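Local coordinates for protein esterase (Rhizomucor miehei, PDB 4WY5) that probably hydrolyses carboxylic ester bonds, as an esterase of the alpha/beta hydrolase fold, at residues 192-206 against 260-272. Numbering follows the deposited sequence.
Sequences ATAVSHAKYESYKLF and ESDVLRDEGEKYA
The carboxylate of Glu267 takes three N-H donors from the loop of Thr193, Ala194 and His197, a worked example of one buried acid organising a loop. Its OE2 accepts from Thr193 N at 2.8 Å through the anti lone pair and from Ala194 N, which meets it from above the carboxylate plane. OE1 turns its syn lone pair to His197 ND1, 2.8 Å away; ring and carboxylate are nearly coplanar, 14° apart. With chi1 at 75°, CG stands between the backbone N and carbonyl carbon and carries the carboxylate toward these donors. Glu267 CB makes a separate CH-pi contact over one face of the Tyr200 ring, 3.9 Å from its centroid. Glu241 binds the Tyr200 hydroxyl.

A second polar set gathers at Ser202: OG donates to Val263 O (3.0 Å) and N donates to Asp266 OD2. Arg265 NE holds the other oxygen, OD1, in a salt bridge at 3.0 Å, while Arg265 NH1 bonds Glu260 O. Beyond them, Ser261 CA sits over the centre of the Phe206 ring, 8° off its normal.

Asp262, just before the helix, caps Leu264 N through OD1, while its OD2 is hydrogen-bonded to His292; it is probably the acid of a Ser-His-Asp triad. Three N-H donors would be expected to stabilise Glu267 as an anion, so the chemistry implies a loop fastened by hydrogen bonds to a carboxylate and by CH-pi packing.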
loop_
_atom_site.group_PDB
_atom_site.type_symbol
_atom_site.label_atom_id
_atom_site.label_comp_id
_atom_site.label_asym_id
_atom_site.label_seq_id
_atom_site.Cartn_x
_atom_site.Cartn_y
_atom_site.Cartn_z
ATOM N N ALA A 192 -13.882 10.242 6.578
ATOM C CA ALA A 192 -14.095 11.657 6.891
ATOM C C ALA A 192 -13.945 11.842 8.394
ATOM O O ALA A 192 -14.494 11.038 9.156
ATOM C CB ALA A 192 -15.476 12.104 6.435
ATOM N N THR A 193 -13.196 12.862 8.832
ATOM C CA THR A 193 -12.902 13.027 10.266
ATOM C C THR A 193 -13.072 14.439 10.887
ATOM O O THR A 193 -13.163 14.558 12.116
ATOM C CB THR A 193 -11.459 12.605 10.574
ATOM O OG1 THR A 193 -10.544 13.537 9.972
ATOM C CG2 THR A 193 -11.183 11.188 10.082
ATOM N N ALA A 194 -13.106 15.492 10.066
ATOM C CA ALA A 194 -12.916 16.875 10.559
ATOM C C ALA A 194 -14.168 17.626 11.054
ATOM O O ALA A 194 -15.250 17.529 10.452
ATOM C CB ALA A 194 -12.264 17.708 9.467
ATOM N N VAL A 195 -14.001 18.408 12.126
ATOM C CA VAL A 195 -15.018 19.389 12.520
ATOM C C VAL A 195 -15.122 20.455 11.444
ATOM O O VAL A 195 -16.207 20.793 10.990
ATOM C CB VAL A 195 -14.709 20.082 13.864
ATOM C CG1 VAL A 195 -15.856 21.001 14.241
ATOM C CG2 VAL A 195 -14.507 19.067 14.961
ATOM N N SER A 196 -13.969 20.966 11.026
ATOM C CA SER A 196 -13.888 21.956 9.962
ATOM C C SER A 196 -12.893 21.518 8.882
ATOM O O SER A 196 -11.713 21.328 9.162
ATOM C CB SER A 196 -13.480 23.313 10.546
ATOM O OG SER A 196 -13.198 24.240 9.512
ATOM N N HIS A 197 -13.368 21.381 7.645
ATOM C CA HIS A 197 -12.546 20.835 6.562
ATOM C C HIS A 197 -11.594 21.864 5.946
ATOM O O HIS A 197 -10.537 21.488 5.420
ATOM C CB HIS A 197 -13.429 20.241 5.444
ATOM C CG HIS A 197 -14.295 19.093 5.875
ATOM N ND1 HIS A 197 -13.806 17.813 6.070
ATOM C CD2 HIS A 197 -15.627 19.025 6.129
ATOM C CE1 HIS A 197 -14.796 17.017 6.438
ATOM N NE2 HIS A 197 -15.912 17.726 6.477
ATOM N N ALA A 198 -11.957 23.150 6.012
ATOM C CA ALA A 198 -11.193 24.220 5.349
ATOM C C ALA A 198 -9.842 24.483 6.003
ATOM O O ALA A 198 -9.038 25.250 5.494
ATOM C CB ALA A 198 -12.011 25.512 5.317
ATOM N N LYS A 199 -9.606 23.850 7.136
ATOM C CA LYS A 199 -8.313 23.881 7.797
ATOM C C LYS A 199 -7.219 23.185 6.967
ATOM O O LYS A 199 -6.040 23.480 7.114
ATOM C CB LYS A 199 -8.441 23.199 9.164
ATOM C CG LYS A 199 -7.166 23.085 9.979
ATOM C CD LYS A 199 -7.372 22.122 11.159
ATOM C CE LYS A 199 -6.108 21.975 12.025
ATOM N NZ LYS A 199 -6.297 20.984 13.144
ATOM N N TYR A 200 -7.612 22.254 6.105
ATOM C CA TYR A 200 -6.636 21.429 5.396
ATOM C C TYR A 200 -6.461 21.836 3.924
ATOM O O TYR A 200 -7.438 22.149 3.219
ATOM C CB TYR A 200 -7.041 19.940 5.486
ATOM C CG TYR A 200 -7.136 19.389 6.902
ATOM C CD1 TYR A 200 -5.998 18.929 7.577
ATOM C CD2 TYR A 200 -8.363 19.323 7.559
ATOM C CE1 TYR A 200 -6.086 18.428 8.872
ATOM C CE2 TYR A 200 -8.466 18.828 8.846
ATOM C CZ TYR A 200 -7.329 18.378 9.498
ATOM O OH TYR A 200 -7.441 17.877 10.781
ATOM N N GLU A 201 -5.215 21.770 3.460
ATOM C CA GLU A 201 -4.840 22.228 2.122
ATOM C C GLU A 201 -5.574 21.453 1.018
ATOM O O GLU A 201 -5.924 22.032 -0.018
ATOM C CB GLU A 201 -3.314 22.089 1.931
ATOM C CG GLU A 201 -2.771 22.506 0.552
ATOM C CD GLU A 201 -1.246 22.320 0.409
ATOM O OE1 GLU A 201 -0.678 21.400 1.049
ATOM O OE2 GLU A 201 -0.617 23.073 -0.374
ATOM N N SER A 202 -5.846 20.162 1.241
ATOM C CA SER A 202 -6.500 19.369 0.198
ATOM C C SER A 202 -7.953 19.791 -0.050
ATOM O O SER A 202 -8.469 19.605 -1.150
ATOM C CB SER A 202 -6.421 17.871 0.514
ATOM O OG SER A 202 -6.855 17.573 1.817
ATOM N N TYR A 203 -8.598 20.394 0.949
ATOM C CA TYR A 203 -9.951 20.950 0.788
ATOM C C TYR A 203 -9.946 22.039 -0.277
ATOM O O TYR A 203 -10.770 22.051 -1.198
ATOM C CB TYR A 203 -10.455 21.492 2.129
ATOM C CG TYR A 203 -11.858 22.093 2.152
ATOM C CD1 TYR A 203 -12.056 23.472 2.052
ATOM C CD2 TYR A 203 -12.981 21.287 2.338
ATOM C CE1 TYR A 203 -13.339 24.028 2.104
ATOM C CE2 TYR A 203 -14.272 21.835 2.397
ATOM C CZ TYR A 203 -14.444 23.205 2.274
ATOM O OH TYR A 203 -15.718 23.748 2.324
ATOM N N LYS A 204 -8.955 22.912 -0.180
ATOM C CA LYS A 204 -8.789 24.007 -1.113
ATOM C C LYS A 204 -8.436 23.503 -2.519
ATOM O O LYS A 204 -9.051 23.932 -3.499
ATOM C CB LYS A 204 -7.716 24.961 -0.572
ATOM C CG LYS A 204 -7.310 26.093 -1.496
ATOM C CD LYS A 204 -6.198 26.946 -0.847
ATOM C CE LYS A 204 -4.796 26.355 -1.086
ATOM N NZ LYS A 204 -3.683 27.254 -0.648
ATOM N N LEU A 205 -7.460 22.596 -2.623
ATOM C CA LEU A 205 -6.999 22.114 -3.934
ATOM C C LEU A 205 -8.031 21.344 -4.764
ATOM O O LEU A 205 -8.039 21.469 -5.989
ATOM C CB LEU A 205 -5.756 21.228 -3.797
ATOM C CG LEU A 205 -4.393 21.724 -3.276
ATOM C CD1 LEU A 205 -4.417 23.048 -2.538
ATOM C CD2 LEU A 205 -3.681 20.648 -2.458
ATOM N N PHE A 206 -8.889 20.555 -4.117
ATOM C CA PHE A 206 -9.776 19.628 -4.845
ATOM C C PHE A 206 -11.274 19.861 -4.558
ATOM O O PHE A 206 -12.115 19.041 -4.925
ATOM C CB PHE A 206 -9.398 18.169 -4.516
ATOM C CG PHE A 206 -7.916 17.881 -4.650
ATOM C CD1 PHE A 206 -7.306 17.848 -5.907
ATOM C CD2 PHE A 206 -7.128 17.685 -3.519
ATOM C CE1 PHE A 206 -5.935 17.606 -6.043
ATOM C CE2 PHE A 206 -5.754 17.447 -3.633
ATOM C CZ PHE A 206 -5.151 17.414 -4.899
ATOM N N GLU A 260 -4.985 10.474 -3.322
ATOM C CA GLU A 260 -4.163 11.654 -3.612
ATOM C C GLU A 260 -4.979 12.897 -3.978
ATOM O O GLU A 260 -4.693 13.984 -3.486
ATOM C CB GLU A 260 -3.147 11.371 -4.743
ATOM C CG GLU A 260 -2.263 12.605 -5.046
ATOM C CD GLU A 260 -1.201 12.369 -6.110
ATOM O OE1 GLU A 260 -1.540 11.764 -7.160
ATOM O OE2 GLU A 260 -0.035 12.809 -5.912
ATOM N N SER A 261 -5.970 12.745 -4.854
ATOM C CA SER A 261 -6.784 13.883 -5.284
ATOM C C SER A 261 -8.170 13.823 -4.638
ATOM O O SER A 261 -9.157 13.423 -5.279
ATOM C CB SER A 261 -6.909 13.915 -6.812
ATOM O OG SER A 261 -5.661 14.219 -7.428
ATOM N N ASP A 262 -8.235 14.255 -3.379
ATOM C CA ASP A 262 -9.410 14.063 -2.542
ATOM C C ASP A 262 -9.391 15.084 -1.406
ATOM O O ASP A 262 -8.422 15.117 -0.634
ATOM C CB ASP A 262 -9.424 12.616 -1.996
ATOM C CG ASP A 262 -10.642 12.304 -1.123
ATOM O OD1 ASP A 262 -11.444 13.223 -0.834
ATOM O OD2 ASP A 262 -10.792 11.117 -0.705
ATOM N N VAL A 263 -10.468 15.873 -1.269
ATOM C CA VAL A 263 -10.550 16.905 -0.211
ATOM C C VAL A 263 -10.321 16.342 1.196
ATOM O O VAL A 263 -9.751 17.027 2.048
ATOM C CB VAL A 263 -11.924 17.671 -0.208
ATOM C CG1 VAL A 263 -12.083 18.492 -1.454
ATOM C CG2 VAL A 263 -13.099 16.713 -0.069
ATOM N N LEU A 264 -10.752 15.094 1.422
ATOM C CA LEU A 264 -10.621 14.432 2.733
ATOM C C LEU A 264 -9.230 13.827 2.989
ATOM O O LEU A 264 -9.007 13.181 4.024
ATOM C CB LEU A 264 -11.670 13.322 2.869
ATOM C CG LEU A 264 -13.161 13.677 2.731
ATOM C CD1 LEU A 264 -14.019 12.414 2.817
ATOM C CD2 LEU A 264 -13.575 14.682 3.807
ATOM N N ARG A 265 -8.294 14.052 2.068
ATOM C CA ARG A 265 -6.996 13.372 2.124
ATOM C C ARG A 265 -6.206 13.633 3.402
ATOM O O ARG A 265 -5.837 12.692 4.126
ATOM C CB ARG A 265 -6.148 13.790 0.920
ATOM C CG ARG A 265 -4.800 13.121 0.822
ATOM C CD ARG A 265 -4.015 13.702 -0.345
ATOM N NE ARG A 265 -3.367 14.961 0.006
ATOM C CZ ARG A 265 -2.816 15.793 -0.879
ATOM N NH1 ARG A 265 -2.849 15.506 -2.173
ATOM N NH2 ARG A 265 -2.230 16.912 -0.466
ATOM N N ASP A 266 -5.995 14.915 3.690
ATOM C CA ASP A 266 -5.080 15.326 4.739
ATOM C C ASP A 266 -5.663 15.051 6.123
ATOM O O ASP A 266 -4.929 14.780 7.070
ATOM C CB ASP A 266 -4.754 16.830 4.613
ATOM C CG ASP A 266 -3.961 17.179 3.356
ATOM O OD1 ASP A 266 -3.497 16.260 2.653
ATOM O OD2 ASP A 266 -3.793 18.390 3.074
ATOM N N GLU A 267 -6.985 15.132 6.251
ATOM C CA GLU A 267 -7.597 14.856 7.543
ATOM C C GLU A 267 -7.597 13.357 7.794
ATOM O O GLU A 267 -7.543 12.906 8.947
ATOM C CB GLU A 267 -9.014 15.435 7.621
ATOM C CG GLU A 267 -10.085 14.678 6.857
ATOM C CD GLU A 267 -11.363 15.501 6.747
ATOM O OE1 GLU A 267 -11.277 16.613 6.178
ATOM O OE2 GLU A 267 -12.440 15.057 7.236
ATOM N N GLY A 268 -7.626 12.577 6.718
ATOM C CA GLY A 268 -7.443 11.154 6.853
ATOM C C GLY A 268 -6.036 10.839 7.336
ATOM O O GLY A 268 -5.854 10.003 8.225
ATOM N N GLU A 269 -5.034 11.513 6.772
ATOM C CA GLU A 269 -3.652 11.214 7.149
ATOM C C GLU A 269 -3.389 11.717 8.576
ATOM O O GLU A 269 -2.599 11.129 9.314
ATOM C CB GLU A 269 -2.651 11.832 6.145
ATOM C CG GLU A 269 -2.840 11.340 4.697
ATOM C CD GLU A 269 -1.785 11.832 3.709
ATOM O OE1 GLU A 269 -0.844 12.572 4.102
ATOM O OE2 GLU A 269 -1.904 11.481 2.505
ATOM N N LYS A 270 -4.116 12.746 9.001
ATOM C CA LYS A 270 -3.941 13.262 10.361
ATOM C C LYS A 270 -4.472 12.264 11.382
ATOM O O LYS A 270 -3.864 12.067 12.421
ATOM C CB LYS A 270 -4.635 14.609 10.529
ATOM C CG LYS A 270 -4.606 15.163 11.956
ATOM C CD LYS A 270 -3.232 15.686 12.359
ATOM C CE LYS A 270 -3.248 16.179 13.812
ATOM N NZ LYS A 270 -2.106 17.101 14.110
ATOM N N TYR A 271 -5.572 11.591 11.071
ATOM C CA TYR A 271 -6.107 10.579 11.994
ATOM C C TYR A 271 -5.147 9.390 12.143
ATOM O O TYR A 271 -4.997 8.831 13.236
ATOM C CB TYR A 271 -7.495 10.091 11.526
ATOM C CG TYR A 271 -8.260 9.256 12.545
ATOM C CD1 TYR A 271 -8.741 9.823 13.726
ATOM C CD2 TYR A 271 -8.503 7.901 12.324
ATOM C CE1 TYR A 271 -9.442 9.064 14.663
ATOM C CE2 TYR A 271 -9.200 7.132 13.245
ATOM C CZ TYR A 271 -9.672 7.716 14.418
ATOM O OH TYR A 271 -10.364 6.953 15.346
ATOM N N ALA A 272 -4.475 9.014 11.057
ATOM C CA ALA A 272 -3.444 7.972 11.133
ATOM C C ALA A 272 -2.368 8.353 12.157
ATOM O O ALA A 272 -1.926 7.522 12.954
ATOM C CB ALA A 272 -2.812 7.733 9.747
HETATM O O HOH W 1 -8.335 13.703 11.837
HETATM O O HOH W 2 -4.041 18.963 12.325
HETATM O O HOH W 3 -1.220 19.059 2.385
#